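Local coordinates for protein glutamate racemase (Francisella tularensis subsp. tularensis, PDB 3OUT) that belongs to the Asp/Glu/hydantoin racemase family and is a two-sheet alpha/beta protein that holds D-glutamic acid in a pocket between its two halves, at residues B[17-23]-B[248-253]; B[149-154]-B[186-192]. All coordinates share one frame; numbering follows the deposited sequence. Where two conformers were deposited one is given.

Contact 1. Residues B[17-23]-B[248-253]; sequences IGGLTIV and VGEMFL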
# COMPACT_ATOMS: atom_id res chain seq x y z
N ILE B 17 -7.41 7.55 -14.05
CA ILE B 17 -8.14 7.47 -15.32
C ILE B 17 -8.93 8.72 -15.78
O ILE B 17 -8.69 9.23 -16.91
CB ILE B 17 -9.12 6.25 -15.40
CG1 ILE B 17 -8.33 4.94 -15.26
CG2 ILE B 17 -9.91 6.28 -16.72
CD1 ILE B 17 -9.12 3.71 -15.26
N GLY B 18 -9.86 9.23 -14.96
CA GLY B 18 -10.66 10.39 -15.43
C GLY B 18 -9.95 11.73 -15.42
O GLY B 18 -10.31 12.67 -16.14
N GLY B 19 -8.96 11.86 -14.56
CA GLY B 19 -8.15 13.10 -14.48
C GLY B 19 -7.30 13.37 -15.70
O GLY B 19 -6.69 14.43 -15.79
N LEU B 20 -7.20 12.41 -16.62
CA LEU B 20 -6.44 12.58 -17.86
C LEU B 20 -7.05 13.71 -18.71
O LEU B 20 -6.36 14.31 -19.52
CB LEU B 20 -6.35 11.26 -18.65
CG LEU B 20 -5.42 10.25 -17.98
CD1 LEU B 20 -5.66 8.86 -18.48
CD2 LEU B 20 -3.94 10.72 -18.22
N THR B 21 -8.34 13.99 -18.53
CA THR B 21 -8.94 15.12 -19.22
C THR B 21 -8.26 16.45 -18.88
O THR B 21 -8.15 17.31 -19.77
CB THR B 21 -10.43 15.22 -18.96
OG1 THR B 21 -11.09 14.10 -19.58
CG2 THR B 21 -10.96 16.54 -19.51
N ILE B 22 -7.78 16.61 -17.64
CA ILE B 22 -7.07 17.85 -17.23
C ILE B 22 -5.76 17.97 -18.01
O ILE B 22 -5.33 19.07 -18.37
CB ILE B 22 -6.76 17.88 -15.71
CG1 ILE B 22 -8.06 18.07 -14.92
CG2 ILE B 22 -5.71 18.96 -15.35
CD1 ILE B 22 -8.49 19.50 -14.76
N VAL B 23 -5.10 16.83 -18.27
CA VAL B 23 -3.90 16.86 -19.08
C VAL B 23 -4.21 17.40 -20.49
O VAL B 23 -3.51 18.28 -21.01
CB VAL B 23 -3.24 15.45 -19.13
CG1 VAL B 23 -1.99 15.49 -20.02
CG2 VAL B 23 -2.85 15.04 -17.71
N VAL B 248 -8.83 2.77 -21.91
CA VAL B 248 -9.79 3.59 -21.16
C VAL B 248 -9.15 4.96 -20.85
O VAL B 248 -9.81 6.00 -20.97
CB VAL B 248 -10.35 2.86 -19.93
CG1 VAL B 248 -11.33 3.75 -19.16
CG2 VAL B 248 -11.03 1.57 -20.33
N GLY B 249 -7.87 4.99 -20.49
CA GLY B 249 -7.22 6.27 -20.21
C GLY B 249 -7.19 7.18 -21.41
O GLY B 249 -7.43 8.36 -21.31
N GLU B 250 -6.84 6.62 -22.57
CA GLU B 250 -6.70 7.42 -23.78
C GLU B 250 -8.05 7.86 -24.32
O GLU B 250 -8.10 8.86 -25.04
CB GLU B 250 -5.83 6.70 -24.82
CG GLU B 250 -4.39 6.61 -24.34
CD GLU B 250 -3.44 5.96 -25.34
OE1 GLU B 250 -3.87 5.54 -26.44
OE2 GLU B 250 -2.26 5.86 -24.99
N MSE B 251 -9.13 7.19 -23.91
CA MSE B 251 -10.52 7.70 -24.16
C MSE B 251 -10.71 9.08 -23.52
O MSE B 251 -11.30 9.96 -24.13
CB MSE B 251 -11.59 6.71 -23.68
CG MSE B 251 -13.02 7.11 -23.96
SE MSE B 251 -14.37 5.93 -23.21
CE MSE B 251 -14.15 6.20 -21.26
N PHE B 252 -10.13 9.30 -22.34
CA PHE B 252 -10.20 10.58 -21.65
C PHE B 252 -9.16 11.54 -22.16
O PHE B 252 -9.44 12.73 -22.28
CB PHE B 252 -10.01 10.41 -20.13
CG PHE B 252 -11.23 9.86 -19.45
CD1 PHE B 252 -11.37 8.51 -19.25
CD2 PHE B 252 -12.25 10.69 -19.04
CE1 PHE B 252 -12.47 7.98 -18.64
CE2 PHE B 252 -13.38 10.15 -18.41
CZ PHE B 252 -13.49 8.80 -18.23
N LEU B 253 -7.95 11.05 -22.43
CA LEU B 253 -6.83 11.93 -22.81
C LEU B 253 -7.00 12.43 -24.23
O LEU B 253 -6.65 13.55 -24.55
CB LEU B 253 -5.49 11.20 -22.69
CG LEU B 253 -4.23 12.01 -23.04
CD1 LEU B 253 -4.10 13.25 -22.14
CD2 LEU B 253 -3.02 11.12 -22.87
O HOH W 1 -11.83 14.04 -22.49
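Ile17 and Leu20 bound a type I beta turn that leads into helix 20-29 and lies close against helix 245-253, with the CA of Ile17 5.1 Å from the CA of Gly249 and the CA of Leu20 5.0 Å from the CA of Leu253. The lack of a side chain on Gly249 favours the close approach of Ile17. Gly18 brings a bare CA over the middle of the Phe252 ring, 4.0 Å from the ring centroid and 10° off its normal, a CH-pi contact in which a hydrogen polarised by the flanking peptide groups faces the pi cloud. The beta-branch of Ile17 completes this side: Ile17 CG2 touches Phe252 CE1 at 3.6 Å and Val248 CG1 at 3.8 Å, so one methyl bridges the ring and Val248. On the helix, Gly249 offers only backbone, and Leu20 presses on it tightly, its CD1 3.5 Å from Gly249 CA. Leu253 swings its CG anti to the backbone N (chi1 -179°), which carries CD1 across to Val23 CG1 at 3.7 Å and to the carbonyl O of Leu20. Phe236 of strand 234-238 adds its side chain to both leucines, so this end of the contact belongs to the core of the larger sheet. At the polar margin a water donates to Phe252 O over 2.7 Å and is also hydrogen-bonded to Thr21 OG1. Thr21 was deposited in two conformers, so the link may hold only part of the time. Most of the contact is therefore apolar side chains packed on one another and on the backbone of Gly18 and Gly249, with a water-mediated polar link at Thr21.

Contact 2. Residues B[149-154]-B[186-192]; sequences FVSMIE and CTHYPII. With DGL (D-glutamic acid), chain E.
His188 and Glu154 are joined by a His-carboxylate hydrogen bond at the pocket of this alpha/beta fold, where the loop after strand 181-184 meets helix 149-154. In the innermost shell, Thr187 N donates to OE2 of D-glutamic acid over 2.9 Å, with Cys186 beside it and the His188 imidazole near the ligand's amino nitrogen. Glu154 and Val150 position that ring. His188 NE2 donates to Glu154 OE2 at 2.7 Å and 163°, reaching the anti side of a carboxylate delivered by a chain extended beyond CG. At the other nitrogen, His188 ND1 bonds Thr187 OG1 at 2.9 Å. Both partners lie near the ring plane, so together they fix its rotation, while Val150 sets its methyls off-centre over one face. A branched valine suits the place, for Val150 CG2 also meets Cys186 SG at 3.7 Å.

Farther out, Tyr189 receives the edge of Phe149 in a T-shaped stack, centroids 5.1 Å apart and planes at 84°, with Cys186 CB over its opposite face. Phe149 in turn has Ile192 CD1 centred above it, 3.7 Å from the ring centroid, and Tyr170 of helix 161-171 packs edge-to-face with it. Ile153 bridges the two groups, its CD1 reaching the His188 carbonyl and its CG1 lying against Ile192 CG2. A buried tyrosine still needs a partner for its hydroxyl: a water 2.8 Å from Tyr189 OH accepts the N-H of Val150 in the first turn of helix 149-154.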
# COMPACT_ATOMS: atom_id res chain seq x y z
N PHE B 149 -21.86 4.88 -11.89
CA PHE B 149 -21.38 5.52 -13.11
C PHE B 149 -19.89 5.28 -13.43
O PHE B 149 -19.52 5.07 -14.59
CB PHE B 149 -21.61 7.04 -13.07
CG PHE B 149 -22.99 7.54 -13.51
CD1 PHE B 149 -23.99 6.70 -13.98
CD2 PHE B 149 -23.25 8.90 -13.41
CE1 PHE B 149 -25.20 7.23 -14.41
CE2 PHE B 149 -24.49 9.42 -13.78
CZ PHE B 149 -25.44 8.60 -14.31
N VAL B 150 -19.01 5.36 -12.44
CA VAL B 150 -17.60 5.22 -12.69
C VAL B 150 -17.26 3.88 -13.35
O VAL B 150 -16.63 3.84 -14.41
CB VAL B 150 -16.75 5.44 -11.42
CG1 VAL B 150 -15.34 4.90 -11.58
CG2 VAL B 150 -16.72 6.94 -11.04
N SER B 151 -17.68 2.77 -12.74
CA SER B 151 -17.37 1.45 -13.33
C SER B 151 -18.04 1.27 -14.70
O SER B 151 -17.43 0.74 -15.62
CB SER B 151 -17.79 0.35 -12.37
OG SER B 151 -17.39 -0.90 -12.97
N MSE B 152 -19.28 1.71 -14.82
CA MSE B 152 -20.07 1.64 -16.05
C MSE B 152 -19.27 2.26 -17.20
O MSE B 152 -19.12 1.66 -18.26
CB MSE B 152 -21.42 2.39 -15.84
CG MSE B 152 -22.29 2.33 -17.01
SE MSE B 152 -23.92 3.36 -16.71
CE MSE B 152 -23.07 5.11 -17.02
N ILE B 153 -18.73 3.45 -16.95
CA ILE B 153 -18.01 4.19 -17.97
C ILE B 153 -16.67 3.53 -18.27
O ILE B 153 -16.24 3.41 -19.43
CB ILE B 153 -17.89 5.69 -17.53
CG1 ILE B 153 -19.27 6.35 -17.63
CG2 ILE B 153 -16.86 6.46 -18.36
CD1 ILE B 153 -19.34 7.66 -16.86
N GLU B 154 -15.99 3.06 -17.22
CA GLU B 154 -14.69 2.39 -17.41
C GLU B 154 -14.85 1.06 -18.15
O GLU B 154 -13.90 0.62 -18.81
CB GLU B 154 -13.94 2.21 -16.10
CG GLU B 154 -13.47 3.57 -15.53
CD GLU B 154 -12.62 3.48 -14.29
OE1 GLU B 154 -12.38 2.35 -13.79
OE2 GLU B 154 -12.18 4.54 -13.79
N CYS B 186 -17.80 14.58 -10.96
CA CYS B 186 -16.89 13.45 -11.08
C CYS B 186 -16.27 13.53 -12.46
O CYS B 186 -16.96 13.81 -13.45
CB CYS B 186 -17.64 12.16 -10.91
SG CYS B 186 -16.72 10.59 -11.20
N THR B 187 -14.98 13.28 -12.54
CA THR B 187 -14.26 13.38 -13.83
C THR B 187 -14.88 12.54 -14.96
O THR B 187 -14.72 12.89 -16.15
CB THR B 187 -12.80 12.87 -13.69
OG1 THR B 187 -12.79 11.57 -13.09
CG2 THR B 187 -12.00 13.76 -12.83
N HIS B 188 -15.50 11.42 -14.59
CA HIS B 188 -16.00 10.47 -15.57
C HIS B 188 -17.29 10.93 -16.25
O HIS B 188 -17.60 10.47 -17.35
CB HIS B 188 -16.24 9.13 -14.91
CG HIS B 188 -14.99 8.40 -14.56
ND1 HIS B 188 -13.93 8.98 -13.90
CD2 HIS B 188 -14.63 7.12 -14.81
CE1 HIS B 188 -12.98 8.06 -13.73
NE2 HIS B 188 -13.40 6.92 -14.26
N TYR B 189 -18.05 11.79 -15.59
CA TYR B 189 -19.46 12.00 -15.99
C TYR B 189 -19.61 12.79 -17.30
O TYR B 189 -20.60 12.54 -18.00
CB TYR B 189 -20.30 12.62 -14.88
CG TYR B 189 -20.34 11.84 -13.58
CD1 TYR B 189 -19.81 10.53 -13.45
CD2 TYR B 189 -20.97 12.39 -12.46
CE1 TYR B 189 -19.86 9.87 -12.22
CE2 TYR B 189 -21.04 11.73 -11.28
CZ TYR B 189 -20.52 10.45 -11.17
OH TYR B 189 -20.58 9.84 -9.94
N PRO B 190 -18.71 13.74 -17.60
CA PRO B 190 -18.86 14.43 -18.92
C PRO B 190 -18.87 13.49 -20.14
O PRO B 190 -19.46 13.84 -21.16
CB PRO B 190 -17.68 15.40 -18.93
CG PRO B 190 -17.42 15.71 -17.46
CD PRO B 190 -17.63 14.36 -16.81
N ILE B 191 -18.26 12.30 -20.06
CA ILE B 191 -18.32 11.29 -21.14
C ILE B 191 -19.73 10.94 -21.54
O ILE B 191 -19.98 10.68 -22.73
CB ILE B 191 -17.62 9.96 -20.68
CG1 ILE B 191 -16.11 10.22 -20.56
CG2 ILE B 191 -17.92 8.73 -21.62
CD1 ILE B 191 -15.37 10.32 -21.92
N ILE B 192 -20.64 10.93 -20.57
CA ILE B 192 -22.02 10.55 -20.78
C ILE B 192 -22.98 11.76 -20.77
O ILE B 192 -24.17 11.60 -20.55
CB ILE B 192 -22.52 9.44 -19.80
CG1 ILE B 192 -22.50 9.89 -18.33
CG2 ILE B 192 -21.71 8.12 -20.02
CD1 ILE B 192 -23.32 9.00 -17.39
N DGL E . -11.40 8.20 -10.34
CA DGL E . -12.71 8.14 -9.60
C DGL E . -12.66 7.12 -8.50
O DGL E . -11.54 6.72 -8.10
CB DGL E . -13.12 9.46 -8.95
CG DGL E . -13.12 10.68 -9.88
CD DGL E . -13.78 11.92 -9.30
OE1 DGL E . -14.40 11.84 -8.22
OE2 DGL E . -13.69 12.98 -9.97
OXT DGL E . -13.71 6.73 -7.95
O HOH W 2 -19.80 7.16 -9.98

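How the contacts relate
Contact 2 is nested within the chain loop that contact 1 closes: 17-23 comes first, then 149-154 and 186-192, and 248-253 last. Contact 1 therefore brings together segments from near both ends of the chain beside the six-stranded parallel sheet, whereas contact 2 is local to the half built on the four-stranded sheet. Their centres are about 11 Å apart and they touch directly. Gly18 CA lies 3.4 Å from Thr187 OG1, Ile17 CD1 rests on Glu154, and the Phe252 ring packs against Ile191 and His188. The two halves thus meet beside D-glutamic acid, with contact 2 supplying pocket residues and contact 1 abutting them from the other half.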